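Local coordinates for putative aspartyl-tRNA synthetase (Leishmania major, PDB 6OD8), which probably catalyses the ATP-dependent attachment of L-aspartate to tRNA(Asp), as a type 2 class-II aminoacyl-tRNA synthetase, at residues A93-T98 / S141-E146; Q136-S141 / S177-P182; L334-F339 / L361-T366; S397-I402 / T443-S448. One frame throughout, in Å; residues are numbered along the deposited sequence. Where two conformers were deposited one is given.

How the contacts relate
From the N terminus, the chain enters the OB-fold region, which holds contact 1 and segment 136-141 of contact 2. Contact 1 joins strand 88-100 to strand 142-151 and closes a loop of 42 residues. Contact 2 ties the turn before strand 142-151 to the linker 177-182, enclosing 35 residues. The two loops cross, since their segments alternate along the chain, and they share S141. They also touch directly, with R94 NH1 2.7 Å from E140 O. Contacts 3 and 4 follow in series in the class-II synthetase region, enclosing 21 and 40 residues. Contact 3 fixes a loop to helix 325-342, and contact 4 pairs two strands of the large sheet. They meet through L365 O with R398 NE and V362 O with D444 N.

Contact 1: residues A93-T98 / S141-E146; sequences ARVSTT and SIVDVE
A93 and V143 form an antiparallel hydrogen-bonded pair. V143 N donates to A93 O at 2.8 Å, and A93 N donates to V143 O at 3.0 Å. A third bond runs from V95 N to S141 O at 2.9 Å. R94 and I142 lie between these bonds as a non-hydrogen-bonded pair. The tight part is on the side of A93 and V143. The CG2 branch of V95 meets CG1 of V143 at 3.7 Å, the two side chains crossing at about a right angle. A chi1 of 178° leaves V95 CG2 beside the backbone N, where it reaches V143. The other face meets the second subunit. R94 bends at CG, and its guanidinium lies flat over I142, with I142 CD1 3.9 Å from R94 CZ. R94 NE makes a salt bridge to D286 of the second subunit and NH2 bonds to G519 O there, while NH1 bonds to E140 O of its own chain. I142 packs on A520 of the second subunit. Beyond V95 the contact is loose and the strands part. S96 and T97 form a classic beta bulge facing V108, and their partly exposed side chains have no contact with 141-146. Pairing the first strand, 88-100, with the fourth, 142-151, closes the five-stranded OB barrel, which in this family probably binds the tRNA anticodon.

Contact 2: residues Q136-S141 / S177-P182; sequences QIATES and SLRTLP
R179 reaches from the linker 177-182 to Q136, just ahead of the type II turn 138-141. Its CG passes the methyl of A138, and A138 CB lies 3.9 Å from R179 CG. From CG to NE the chain is extended (chi3 176°), which carries the guanidinium across to Q136. A138 CB also lies over one face of that group. At the tip, Q136 O accepts end-on from R179 NH1 at 2.8 Å and from R179 NH2 at 3.0 Å, in the guanidinium plane. R179 NH2 also makes a weak bond to Q136 OE1 at 3.1 Å, with the amide plane turned 71° from the guanidinium. Q136 NE2 bonds F133 O.

At the other end, S177 N donates almost straight to S141 OG at 3.2 Å (170°). That hydroxyl donates to A138 O at 2.7 Å, inside the turn. A water donates to both T139 O and L178 O. The L181 methyls pack against the hydroxyl of T139 and the CG of E140. The carboxylate of E140 turns away to R213 and R110. The linker is thus held mostly through backbone carbonyls and one serine hydroxyl. The guanidinium charge meets neutral oxygens here, so the grip relies on hydrogen bonding and not on a salt bridge.

Contact 3: residues L334-F339 / L361-T366; sequences LFNYIF and LVWKLT
Helix 325-342 of the class-II synthetase region packs here against the loop that leads to helix 367-373. W363 is the main contact residue of the loop. Its NE1 donates to N336 OD1 at 2.8 Å, nearly straight (174°). The oxygen lies in the indole plane and accepts on a lone pair. With chi1 at -173°, N336 turns its amide away from the backbone nitrogen and toward the indole edge. F339 covers one face of the same indole. Its CB sits over the six-membered ring, 3.4 Å from the centroid, in a CH-pi contact. The two ring planes are oblique, 54° apart. L361 CD2 lies over one face of the F339 ring, 3.8 Å from its centroid.

K364 runs extended past the amide, and its NZ bonds to D396 O. Two waters bridge it to N336. OD1 accepts from W363 and one water, and ND2 donates to the other. Oxygen and nitrogen each have a matching partner, which should fix the amide's orientation and hold the indole edge in place.

Contact 4: residues S397-I402 / T443-S448; sequences SRMLRI and TDFFIS. With EDO (1,2-ethanediol), chain K; EDO (1,2-ethanediol), chain H.
L400 O accepts from I447 N at 2.9 Å, and I447 O accepts from I402 N at 3.0 Å. Both bonds belong to the parallel pair R401 and I447. The pairing runs on to I402 and S448, where the backbone of I402 bonds to D449. Where the strands begin, a water accepts from L400 N, donates to F445 O and also bonds T443 OG1, which bonds V362 O. Two ethanediols, probably from the crystallisation liquor, sit at the ends. S397 OG shares a hydrogen bond with O1 of one at 2.7 Å. O2 of the other donates to D444 OD1 at 2.7 Å, which also pairs with K438.

R401 and I447 lie side by side, with R401 CG 3.5 Å from I447 CG1. The arginine tip makes salt bridges to E332 and D329. On the other face L400 CD2 touches F446 CB and T443 CG2. M399 bends at chi3 (78°), bringing CE tightly against F445 CE2.

Helix 325-342 packs on the R401 and I447 face. Helix 427-441 packs on the L400 and F446 face, and strand 472-477 follows beyond 445-449 in the large mixed sheet.

Contact 1: residues A93-T98 / S141-E146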
loop_
_atom_site.group_PDB
_atom_site.type_symbol
_atom_site.label_atom_id
_atom_site.label_comp_id
_atom_site.label_asym_id
_atom_site.label_seq_id
_atom_site.Cartn_x
_atom_site.Cartn_y
_atom_site.Cartn_z
ATOM N N ALA A 93 -16.320 23.066 13.165
ATOM C CA ALA A 93 -17.285 22.180 12.533
ATOM C C ALA A 93 -17.848 22.811 11.266
ATOM O O ALA A 93 -17.750 24.024 11.047
ATOM C CB ALA A 93 -18.440 21.845 13.497
ATOM N N ARG A 94 -18.475 21.950 10.461
ATOM C CA ARG A 94 -19.286 22.342 9.313
ATOM C C ARG A 94 -20.670 22.793 9.749
ATOM O O ARG A 94 -21.281 22.193 10.632
ATOM C CB ARG A 94 -19.452 21.160 8.350
ATOM C CG ARG A 94 -18.192 20.763 7.635
ATOM C CD ARG A 94 -18.141 21.361 6.251
ATOM N NE ARG A 94 -17.028 20.798 5.484
ATOM C CZ ARG A 94 -16.439 21.418 4.466
ATOM N NH1 ARG A 94 -16.854 22.614 4.083
ATOM N NH2 ARG A 94 -15.448 20.825 3.814
ATOM N N VAL A 95 -21.182 23.823 9.089
ATOM C CA VAL A 95 -22.567 24.254 9.267
ATOM C C VAL A 95 -23.417 23.416 8.311
ATOM O O VAL A 95 -23.416 23.645 7.102
ATOM C CB VAL A 95 -22.726 25.750 8.999
ATOM C CG1 VAL A 95 -24.177 26.172 9.149
ATOM C CG2 VAL A 95 -21.809 26.577 9.936
ATOM N N SER A 96 -24.140 22.431 8.849
ATOM C CA SER A 96 -25.023 21.636 7.996
ATOM C C SER A 96 -26.277 22.412 7.633
ATOM O O SER A 96 -26.685 22.446 6.466
ATOM C CB SER A 96 -25.428 20.330 8.687
ATOM O OG SER A 96 -24.379 19.391 8.687
ATOM N N THR A 97 -26.941 22.970 8.643
ATOM C CA THR A 97 -28.123 23.790 8.468
ATOM C C THR A 97 -28.029 24.956 9.440
ATOM O O THR A 97 -27.319 24.891 10.451
ATOM C CB THR A 97 -29.421 23.016 8.729
ATOM O OG1 THR A 97 -29.448 22.600 10.101
ATOM C CG2 THR A 97 -29.529 21.791 7.820
ATOM N N THR A 98 -28.768 26.018 9.135
ATOM C CA THR A 98 -28.841 27.137 10.062
ATOM C C THR A 98 -30.073 27.956 9.727
ATOM O O THR A 98 -30.412 28.124 8.553
ATOM C CB THR A 98 -27.576 28.013 10.015
ATOM O OG1 THR A 98 -27.672 29.041 11.013
ATOM C CG2 THR A 98 -27.412 28.645 8.635
ATOM N N SER A 141 -20.045 26.212 5.362
ATOM C CA SER A 141 -18.984 26.995 5.976
ATOM C C SER A 141 -18.423 26.216 7.158
ATOM O O SER A 141 -19.112 25.395 7.765
ATOM C CB SER A 141 -19.499 28.355 6.457
ATOM O OG SER A 141 -20.046 29.119 5.402
ATOM N N ILE A 142 -17.159 26.465 7.481
ATOM C CA ILE A 142 -16.549 25.891 8.668
ATOM C C ILE A 142 -16.442 26.992 9.715
ATOM O O ILE A 142 -15.984 28.101 9.422
ATOM C CB ILE A 142 -15.183 25.268 8.346
ATOM C CG1 ILE A 142 -15.387 24.049 7.439
ATOM C CG2 ILE A 142 -14.478 24.877 9.629
ATOM C CD1 ILE A 142 -14.107 23.506 6.856
ATOM N N VAL A 143 -16.908 26.696 10.931
ATOM C CA VAL A 143 -16.979 27.698 11.991
ATOM C C VAL A 143 -16.190 27.224 13.202
ATOM O O VAL A 143 -16.068 26.024 13.448
ATOM C CB VAL A 143 -18.439 28.004 12.400
ATOM C CG1 VAL A 143 -19.176 28.758 11.304
ATOM C CG2 VAL A 143 -19.180 26.722 12.793
ATOM N N ASP A 144 -15.635 28.183 13.954
ATOM C CA ASP A 144 -15.137 27.954 15.302
ATOM C C ASP A 144 -16.210 28.462 16.247
ATOM O O ASP A 144 -16.557 29.644 16.202
ATOM C CB ASP A 144 -13.831 28.711 15.564
ATOM C CG ASP A 144 -12.605 27.963 15.096
ATOM O OD1 ASP A 144 -12.672 26.730 14.930
ATOM O OD2 ASP A 144 -11.562 28.620 14.907
ATOM N N VAL A 145 -16.742 27.590 17.089
ATOM C CA VAL A 145 -17.799 27.950 18.027
ATOM C C VAL A 145 -17.281 27.734 19.441
ATOM O O VAL A 145 -16.655 26.704 19.723
ATOM C CB VAL A 145 -19.075 27.126 17.770
ATOM C CG1 VAL A 145 -20.102 27.354 18.862
ATOM C CG2 VAL A 145 -19.658 27.477 16.411
ATOM N N GLU A 146 -17.500 28.718 20.311
ATOM C CA GLU A 146 -17.367 28.553 21.750
ATOM C C GLU A 146 -18.766 28.317 22.303
ATOM O O GLU A 146 -19.647 29.160 22.120
ATOM C CB GLU A 146 -16.727 29.795 22.377
ATOM C CG GLU A 146 -16.760 29.828 23.880
ATOM C CD GLU A 146 -15.943 30.976 24.463
ATOM O OE1 GLU A 146 -16.546 31.955 24.955
ATOM O OE2 GLU A 146 -14.695 30.893 24.421
#

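Contact 2: residues Q136-S141 / S177-P182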
loop_
_atom_site.group_PDB
_atom_site.type_symbol
_atom_site.label_atom_id
_atom_site.label_comp_id
_atom_site.label_asym_id
_atom_site.label_seq_id
_atom_site.Cartn_x
_atom_site.Cartn_y
_atom_site.Cartn_z
ATOM N N GLN A 136 -27.462 33.701 8.883
ATOM C CA GLN A 136 -27.071 33.952 7.500
ATOM C C GLN A 136 -25.767 33.272 7.079
ATOM O O GLN A 136 -25.335 33.468 5.936
ATOM C CB GLN A 136 -26.987 35.470 7.244
ATOM C CG GLN A 136 -25.919 36.219 8.046
ATOM C CD GLN A 136 -24.529 36.058 7.449
ATOM O OE1 GLN A 136 -24.295 36.422 6.292
ATOM N NE2 GLN A 136 -23.609 35.480 8.225
ATOM N N ILE A 137 -25.118 32.496 7.955
ATOM C CA ILE A 137 -23.923 31.766 7.543
ATOM C C ILE A 137 -24.304 30.789 6.438
ATOM O O ILE A 137 -25.344 30.123 6.506
ATOM C CB ILE A 137 -23.284 31.035 8.738
ATOM C CG1 ILE A 137 -22.937 32.042 9.842
ATOM C CG2 ILE A 137 -22.034 30.263 8.324
ATOM C CD1 ILE A 137 -22.354 31.439 11.108
ATOM N N ALA A 138 -23.479 30.719 5.398
ATOM C CA ALA A 138 -23.744 29.780 4.310
ATOM C C ALA A 138 -23.506 28.352 4.784
ATOM O O ALA A 138 -22.515 28.069 5.466
ATOM C CB ALA A 138 -22.848 30.084 3.108
ATOM N N THR A 139 -24.421 27.441 4.429
ATOM C CA THR A 139 -24.187 26.049 4.790
ATOM C C THR A 139 -22.907 25.562 4.123
ATOM O O THR A 139 -22.514 26.043 3.052
ATOM C CB THR A 139 -25.367 25.153 4.391
ATOM O OG1 THR A 139 -25.499 25.152 2.977
ATOM C CG2 THR A 139 -26.667 25.674 5.011
ATOM N N GLU A 140 -22.242 24.627 4.798
ATOM C CA GLU A 140 -20.931 24.051 4.508
ATOM C C GLU A 140 -19.777 24.987 4.906
ATOM O O GLU A 140 -18.620 24.575 4.812
ATOM C CB GLU A 140 -20.768 23.613 3.034
ATOM C CG GLU A 140 -21.794 22.540 2.655
ATOM C CD GLU A 140 -21.698 21.362 3.591
ATOM O OE1 GLU A 140 -20.637 20.690 3.584
ATOM O OE2 GLU A 140 -22.649 21.142 4.377
ATOM N N SER A 141 -20.045 26.212 5.362
ATOM C CA SER A 141 -18.984 26.995 5.976
ATOM C C SER A 141 -18.423 26.216 7.158
ATOM O O SER A 141 -19.112 25.395 7.765
ATOM C CB SER A 141 -19.499 28.355 6.457
ATOM O OG SER A 141 -20.046 29.119 5.402
ATOM N N SER A 177 -18.282 29.021 2.786
ATOM C CA SER A 177 -18.677 28.327 1.578
ATOM C C SER A 177 -19.429 29.286 0.671
ATOM O O SER A 177 -20.084 30.223 1.132
ATOM C CB SER A 177 -19.565 27.128 1.934
ATOM O OG SER A 177 -20.049 26.458 0.783
ATOM N N LEU A 178 -19.334 29.047 -0.632
ATOM C CA LEU A 178 -20.312 29.615 -1.539
ATOM C C LEU A 178 -21.725 29.298 -1.052
ATOM O O LEU A 178 -21.986 28.239 -0.460
ATOM C CB LEU A 178 -20.099 29.061 -2.952
ATOM C CG LEU A 178 -18.756 29.425 -3.586
ATOM C CD1 LEU A 178 -18.622 28.812 -4.973
ATOM C CD2 LEU A 178 -18.590 30.939 -3.639
ATOM N N ARG A 179 -22.647 30.235 -1.291
ATOM C CA ARG A 179 -24.057 29.987 -1.024
ATOM C C ARG A 179 -24.712 29.156 -2.116
ATOM O O ARG A 179 -25.837 28.684 -1.921
ATOM C CB ARG A 179 -24.815 31.302 -0.865
ATOM C CG ARG A 179 -24.181 32.218 0.141
ATOM C CD ARG A 179 -25.067 33.450 0.398
ATOM N NE ARG A 179 -24.483 34.281 1.446
ATOM C CZ ARG A 179 -24.693 34.090 2.747
ATOM N NH1 ARG A 179 -25.482 33.104 3.155
ATOM N NH2 ARG A 179 -24.123 34.887 3.645
ATOM N N THR A 180 -24.030 28.972 -3.250
ATOM C CA THR A 180 -24.496 28.131 -4.347
ATOM C C THR A 180 -23.720 26.813 -4.314
ATOM O O THR A 180 -22.515 26.788 -4.585
ATOM C CB THR A 180 -24.307 28.838 -5.681
ATOM O OG1 THR A 180 -24.872 30.150 -5.593
ATOM C CG2 THR A 180 -24.992 28.058 -6.786
ATOM N N LEU A 181 -24.399 25.742 -3.943
ATOM C CA LEU A 181 -23.804 24.411 -3.865
ATOM C C LEU A 181 -24.073 23.647 -5.153
ATOM O O LEU A 181 -25.093 23.876 -5.807
ATOM C CB LEU A 181 -24.375 23.627 -2.676
ATOM C CG LEU A 181 -24.107 24.207 -1.288
ATOM C CD1 LEU A 181 -24.789 23.379 -0.229
ATOM C CD2 LEU A 181 -22.613 24.264 -1.021
ATOM N N PRO A 182 -23.181 22.738 -5.565
ATOM C CA PRO A 182 -23.486 21.918 -6.752
ATOM C C PRO A 182 -24.697 21.027 -6.550
ATOM O O PRO A 182 -25.357 20.656 -7.523
ATOM C CB PRO A 182 -22.203 21.096 -6.950
ATOM C CG PRO A 182 -21.559 21.062 -5.599
ATOM C CD PRO A 182 -21.895 22.381 -4.947
HETATM O O HOH W 1 -23.912 27.205 0.914
#

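Contact 3: residues L334-F339 / L361-T366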
loop_
_atom_site.group_PDB
_atom_site.type_symbol
_atom_site.label_atom_id
_atom_site.label_comp_id
_atom_site.label_asym_id
_atom_site.label_seq_id
_atom_site.Cartn_x
_atom_site.Cartn_y
_atom_site.Cartn_z
ATOM N N LEU A 334 -7.321 -15.522 3.955
ATOM C CA LEU A 334 -7.211 -14.070 3.808
ATOM C C LEU A 334 -8.590 -13.425 3.741
ATOM O O LEU A 334 -8.864 -12.424 4.417
ATOM C CB LEU A 334 -6.398 -13.740 2.544
ATOM C CG LEU A 334 -6.475 -12.322 2.005
ATOM C CD1 LEU A 334 -5.783 -11.375 2.975
ATOM C CD2 LEU A 334 -5.824 -12.212 0.621
ATOM N N PHE A 335 -9.477 -13.982 2.919
ATOM C CA PHE A 335 -10.812 -13.397 2.831
ATOM C C PHE A 335 -11.564 -13.571 4.146
ATOM O O PHE A 335 -12.280 -12.664 4.566
ATOM C CB PHE A 335 -11.596 -14.002 1.650
ATOM C CG PHE A 335 -11.394 -13.267 0.333
ATOM C CD1 PHE A 335 -12.107 -12.108 0.053
ATOM C CD2 PHE A 335 -10.503 -13.739 -0.610
ATOM C CE1 PHE A 335 -11.919 -11.423 -1.145
ATOM C CE2 PHE A 335 -10.314 -13.064 -1.815
ATOM C CZ PHE A 335 -11.032 -11.917 -2.086
ATOM N N ASN A 336 -11.423 -14.736 4.800
ATOM C CA ASN A 336 -12.067 -14.931 6.094
ATOM C C ASN A 336 -11.630 -13.853 7.074
ATOM O O ASN A 336 -12.457 -13.240 7.746
ATOM C CB ASN A 336 -11.732 -16.319 6.648
ATOM C CG ASN A 336 -12.493 -16.648 7.915
ATOM O OD1 ASN A 336 -13.713 -16.530 7.975
ATOM N ND2 ASN A 336 -11.773 -17.073 8.931
ATOM N N TYR A 337 -10.318 -13.615 7.153
ATOM C CA TYR A 337 -9.770 -12.610 8.060
ATOM C C TYR A 337 -10.373 -11.238 7.788
ATOM O O TYR A 337 -10.780 -10.524 8.713
ATOM C CB TYR A 337 -8.249 -12.584 7.877
ATOM C CG TYR A 337 -7.456 -11.607 8.727
ATOM C CD1 TYR A 337 -6.840 -12.026 9.903
ATOM C CD2 TYR A 337 -7.259 -10.290 8.315
ATOM C CE1 TYR A 337 -6.069 -11.142 10.677
ATOM C CE2 TYR A 337 -6.498 -9.396 9.085
ATOM C CZ TYR A 337 -5.908 -9.830 10.266
ATOM O OH TYR A 337 -5.144 -8.954 11.035
ATOM N N ILE A 338 -10.414 -10.845 6.513
ATOM C CA ILE A 338 -10.930 -9.529 6.137
ATOM C C ILE A 338 -12.404 -9.408 6.513
ATOM O O ILE A 338 -12.819 -8.446 7.171
ATOM C CB ILE A 338 -10.690 -9.273 4.637
ATOM C CG1 ILE A 338 -9.187 -9.135 4.367
ATOM C CG2 ILE A 338 -11.447 -8.031 4.135
ATOM C CD1 ILE A 338 -8.805 -9.059 2.888
ATOM N N PHE A 339 -13.214 -10.383 6.103
ATOM C CA PHE A 339 -14.655 -10.319 6.330
ATOM C C PHE A 339 -14.978 -10.308 7.813
ATOM O O PHE A 339 -15.897 -9.606 8.260
ATOM C CB PHE A 339 -15.346 -11.533 5.670
ATOM C CG PHE A 339 -15.345 -11.504 4.166
ATOM C CD1 PHE A 339 -15.311 -10.306 3.481
ATOM C CD2 PHE A 339 -15.413 -12.700 3.434
ATOM C CE1 PHE A 339 -15.330 -10.282 2.097
ATOM C CE2 PHE A 339 -15.442 -12.691 2.057
ATOM C CZ PHE A 339 -15.390 -11.473 1.377
ATOM N N LEU A 361 -23.071 -9.826 4.041
ATOM C CA LEU A 361 -22.521 -10.966 3.324
ATOM C C LEU A 361 -22.434 -12.181 4.235
ATOM O O LEU A 361 -22.016 -12.080 5.395
ATOM C CB LEU A 361 -21.130 -10.630 2.799
ATOM C CG LEU A 361 -20.537 -11.592 1.771
ATOM C CD1 LEU A 361 -21.219 -11.291 0.446
ATOM C CD2 LEU A 361 -19.000 -11.408 1.668
ATOM N N VAL A 362 -22.840 -13.327 3.699
ATOM C CA VAL A 362 -22.607 -14.628 4.320
ATOM C C VAL A 362 -21.509 -15.299 3.510
ATOM O O VAL A 362 -21.665 -15.492 2.301
ATOM C CB VAL A 362 -23.881 -15.478 4.349
ATOM C CG1 VAL A 362 -23.593 -16.858 4.942
ATOM C CG2 VAL A 362 -24.979 -14.765 5.158
ATOM N N TRP A 363 -20.379 -15.610 4.155
ATOM C CA TRP A 363 -19.280 -16.249 3.445
ATOM C C TRP A 363 -18.986 -17.665 3.939
ATOM O O TRP A 363 -18.165 -18.347 3.329
ATOM C CB TRP A 363 -18.002 -15.377 3.513
ATOM C CG TRP A 363 -17.335 -15.226 4.862
ATOM C CD1 TRP A 363 -16.253 -15.914 5.326
ATOM C CD2 TRP A 363 -17.685 -14.292 5.890
ATOM N NE1 TRP A 363 -15.911 -15.472 6.586
ATOM C CE2 TRP A 363 -16.794 -14.498 6.966
ATOM C CE3 TRP A 363 -18.678 -13.315 6.012
ATOM C CZ2 TRP A 363 -16.854 -13.747 8.139
ATOM C CZ3 TRP A 363 -18.747 -12.579 7.188
ATOM C CH2 TRP A 363 -17.840 -12.800 8.232
ATOM N N LYS A 364 -19.636 -18.114 5.012
ATOM C CA LYS A 364 -19.441 -19.442 5.586
ATOM C C LYS A 364 -20.708 -20.270 5.454
ATOM O O LYS A 364 -21.815 -19.771 5.705
ATOM C CB LYS A 364 -19.089 -19.371 7.080
ATOM C CG LYS A 364 -17.846 -18.566 7.442
ATOM C CD LYS A 364 -17.473 -18.806 8.905
ATOM C CE LYS A 364 -16.299 -17.945 9.324
ATOM N NZ LYS A 364 -15.744 -18.386 10.639
ATOM N N LEU A 365 -20.548 -21.551 5.123
ATOM C CA LEU A 365 -21.629 -22.497 5.375
ATOM C C LEU A 365 -21.806 -22.690 6.880
ATOM O O LEU A 365 -20.845 -22.618 7.650
ATOM C CB LEU A 365 -21.328 -23.850 4.719
ATOM C CG LEU A 365 -21.817 -24.123 3.297
ATOM C CD1 LEU A 365 -21.136 -23.203 2.336
ATOM C CD2 LEU A 365 -21.574 -25.593 2.900
ATOM N N THR A 366 -23.039 -22.949 7.304
ATOM C CA THR A 366 -23.237 -23.359 8.690
ATOM C C THR A 366 -22.780 -24.807 8.866
ATOM O O THR A 366 -22.771 -25.582 7.906
ATOM C CB THR A 366 -24.702 -23.230 9.114
ATOM O OG1 THR A 366 -25.494 -24.186 8.407
ATOM C CG2 THR A 366 -25.231 -21.820 8.847
HETATM O O HOH W 2 -12.570 -18.328 11.279
HETATM O O HOH W 3 -14.410 -15.584 10.752
#

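Contact 4: residues S397-I402 / T443-S448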
loop_
_atom_site.group_PDB
_atom_site.type_symbol
_atom_site.label_atom_id
_atom_site.label_comp_id
_atom_site.label_asym_id
_atom_site.label_seq_id
_atom_site.Cartn_x
_atom_site.Cartn_y
_atom_site.Cartn_z
ATOM N N SER A 397 -13.486 -22.015 9.008
ATOM C CA SER A 397 -13.893 -21.019 8.019
ATOM C C SER A 397 -15.035 -21.496 7.113
ATOM O O SER A 397 -15.785 -20.661 6.591
ATOM C CB SER A 397 -12.699 -20.591 7.159
ATOM O OG SER A 397 -12.168 -21.660 6.399
ATOM N N ARG A 398 -15.164 -22.805 6.891
ATOM C CA ARG A 398 -16.374 -23.374 6.260
ATOM C C ARG A 398 -16.675 -22.719 4.908
ATOM O O ARG A 398 -17.827 -22.399 4.579
ATOM C CB ARG A 398 -17.580 -23.267 7.205
ATOM C CG ARG A 398 -17.382 -23.993 8.545
ATOM C CD ARG A 398 -18.668 -24.042 9.386
ATOM N NE ARG A 398 -19.182 -22.724 9.791
ATOM C CZ ARG A 398 -18.685 -22.006 10.795
ATOM N NH1 ARG A 398 -17.649 -22.474 11.481
ATOM N NH2 ARG A 398 -19.217 -20.828 11.121
ATOM N N MET A 399 -15.635 -22.545 4.099
ATOM C CA MET A 399 -15.752 -21.829 2.834
ATOM C C MET A 399 -15.872 -22.808 1.671
ATOM O O MET A 399 -15.012 -23.683 1.488
ATOM C CB MET A 399 -14.573 -20.868 2.667
ATOM C CG MET A 399 -14.730 -19.699 3.648
ATOM S SD MET A 399 -13.253 -18.653 3.815
ATOM C CE MET A 399 -13.394 -17.714 2.349
ATOM N N LEU A 400 -16.933 -22.629 0.878
ATOM C CA LEU A 400 -17.380 -23.620 -0.104
ATOM C C LEU A 400 -16.501 -23.661 -1.358
ATOM O O LEU A 400 -16.198 -22.626 -1.956
ATOM C CB LEU A 400 -18.823 -23.315 -0.503
ATOM C CG LEU A 400 -19.505 -24.291 -1.445
ATOM C CD1 LEU A 400 -19.763 -25.536 -0.627
ATOM C CD2 LEU A 400 -20.811 -23.672 -1.935
ATOM N N ARG A 401 -16.135 -24.876 -1.772
ATOM C CA ARG A 401 -15.401 -25.150 -3.003
ATOM C C ARG A 401 -16.236 -26.129 -3.811
ATOM O O ARG A 401 -16.704 -27.122 -3.254
ATOM C CB ARG A 401 -14.032 -25.782 -2.718
ATOM C CG ARG A 401 -13.132 -24.998 -1.793
ATOM C CD ARG A 401 -11.793 -25.708 -1.617
ATOM N NE ARG A 401 -10.913 -24.990 -0.690
ATOM C CZ ARG A 401 -9.682 -25.384 -0.380
ATOM N NH1 ARG A 401 -9.179 -26.486 -0.932
ATOM N NH2 ARG A 401 -8.956 -24.678 0.486
ATOM N N ILE A 402 -16.453 -25.839 -5.099
ATOM C CA ILE A 402 -17.142 -26.746 -6.014
ATOM C C ILE A 402 -16.262 -26.884 -7.245
ATOM O O ILE A 402 -15.809 -25.880 -7.805
ATOM C CB ILE A 402 -18.554 -26.255 -6.407
ATOM C CG1 ILE A 402 -19.410 -25.999 -5.162
ATOM C CG2 ILE A 402 -19.271 -27.290 -7.312
ATOM C CD1 ILE A 402 -20.790 -25.439 -5.480
ATOM N N THR A 443 -24.739 -19.590 1.000
ATOM C CA THR A 443 -23.580 -18.722 1.100
ATOM C C THR A 443 -23.488 -17.811 -0.117
ATOM O O THR A 443 -23.884 -18.183 -1.227
ATOM C CB THR A 443 -22.272 -19.515 1.258
ATOM O OG1 THR A 443 -21.183 -18.596 1.414
ATOM C CG2 THR A 443 -22.027 -20.410 0.053
ATOM N N ASP A 444 -22.990 -16.597 0.127
ATOM C CA ASP A 444 -22.725 -15.581 -0.887
ATOM C C ASP A 444 -21.300 -15.636 -1.423
ATOM O O ASP A 444 -20.951 -14.810 -2.275
ATOM C CB ASP A 444 -22.947 -14.159 -0.318
ATOM C CG ASP A 444 -24.362 -13.927 0.182
ATOM O OD1 ASP A 444 -25.332 -14.269 -0.526
ATOM O OD2 ASP A 444 -24.497 -13.377 1.294
ATOM N N PHE A 445 -20.479 -16.586 -0.951
ATOM C CA PHE A 445 -19.060 -16.674 -1.282
ATOM C C PHE A 445 -18.698 -18.117 -1.599
ATOM O O PHE A 445 -19.009 -19.010 -0.810
ATOM C CB PHE A 445 -18.200 -16.190 -0.113
ATOM C CG PHE A 445 -16.725 -16.105 -0.439
ATOM C CD1 PHE A 445 -16.177 -14.922 -0.907
ATOM C CD2 PHE A 445 -15.900 -17.209 -0.309
ATOM C CE1 PHE A 445 -14.825 -14.828 -1.218
ATOM C CE2 PHE A 445 -14.552 -17.119 -0.628
ATOM C CZ PHE A 445 -14.018 -15.934 -1.083
ATOM N N PHE A 446 -18.008 -18.350 -2.713
ATOM C CA PHE A 446 -17.607 -19.720 -3.021
ATOM C C PHE A 446 -16.502 -19.691 -4.067
ATOM O O PHE A 446 -16.285 -18.686 -4.754
ATOM C CB PHE A 446 -18.793 -20.580 -3.477
ATOM C CG PHE A 446 -19.221 -20.346 -4.909
ATOM C CD1 PHE A 446 -18.747 -21.156 -5.922
ATOM C CD2 PHE A 446 -20.095 -19.309 -5.233
ATOM C CE1 PHE A 446 -19.141 -20.957 -7.253
ATOM C CE2 PHE A 446 -20.461 -19.080 -6.552
ATOM C CZ PHE A 446 -19.996 -19.910 -7.555
ATOM N N ILE A 447 -15.767 -20.790 -4.158
ATOM C CA ILE A 447 -14.768 -20.898 -5.211
ATOM C C ILE A 447 -15.170 -22.026 -6.153
ATOM O O ILE A 447 -15.749 -23.022 -5.721
ATOM C CB ILE A 447 -13.342 -21.091 -4.647
ATOM C CG1 ILE A 447 -13.087 -22.534 -4.253
ATOM C CG2 ILE A 447 -13.131 -20.191 -3.441
ATOM C CD1 ILE A 447 -12.384 -23.363 -5.324
ATOM N N SER A 448 -14.889 -21.832 -7.447
ATOM C CA SER A 448 -15.050 -22.836 -8.488
ATOM C C SER A 448 -13.658 -23.291 -8.885
ATOM O O SER A 448 -12.834 -22.468 -9.290
ATOM C CB SER A 448 -15.787 -22.280 -9.712
ATOM O OG SER A 448 -15.941 -23.294 -10.723
HETATM C C1 EDO K . -25.730 -14.747 -5.221
HETATM O O1 EDO K . -27.099 -14.411 -5.455
HETATM C C2 EDO K . -25.464 -14.868 -3.735
HETATM O O2 EDO K . -25.380 -13.569 -3.138
HETATM C C1 EDO H . -9.605 -21.696 4.644
HETATM O O1 EDO H . -9.454 -21.505 6.061
HETATM C C2 EDO H . -8.549 -22.644 4.094
HETATM O O2 EDO H . -7.283 -22.360 4.699
HETATM O O HOH W 4 -18.738 -20.244 1.629
#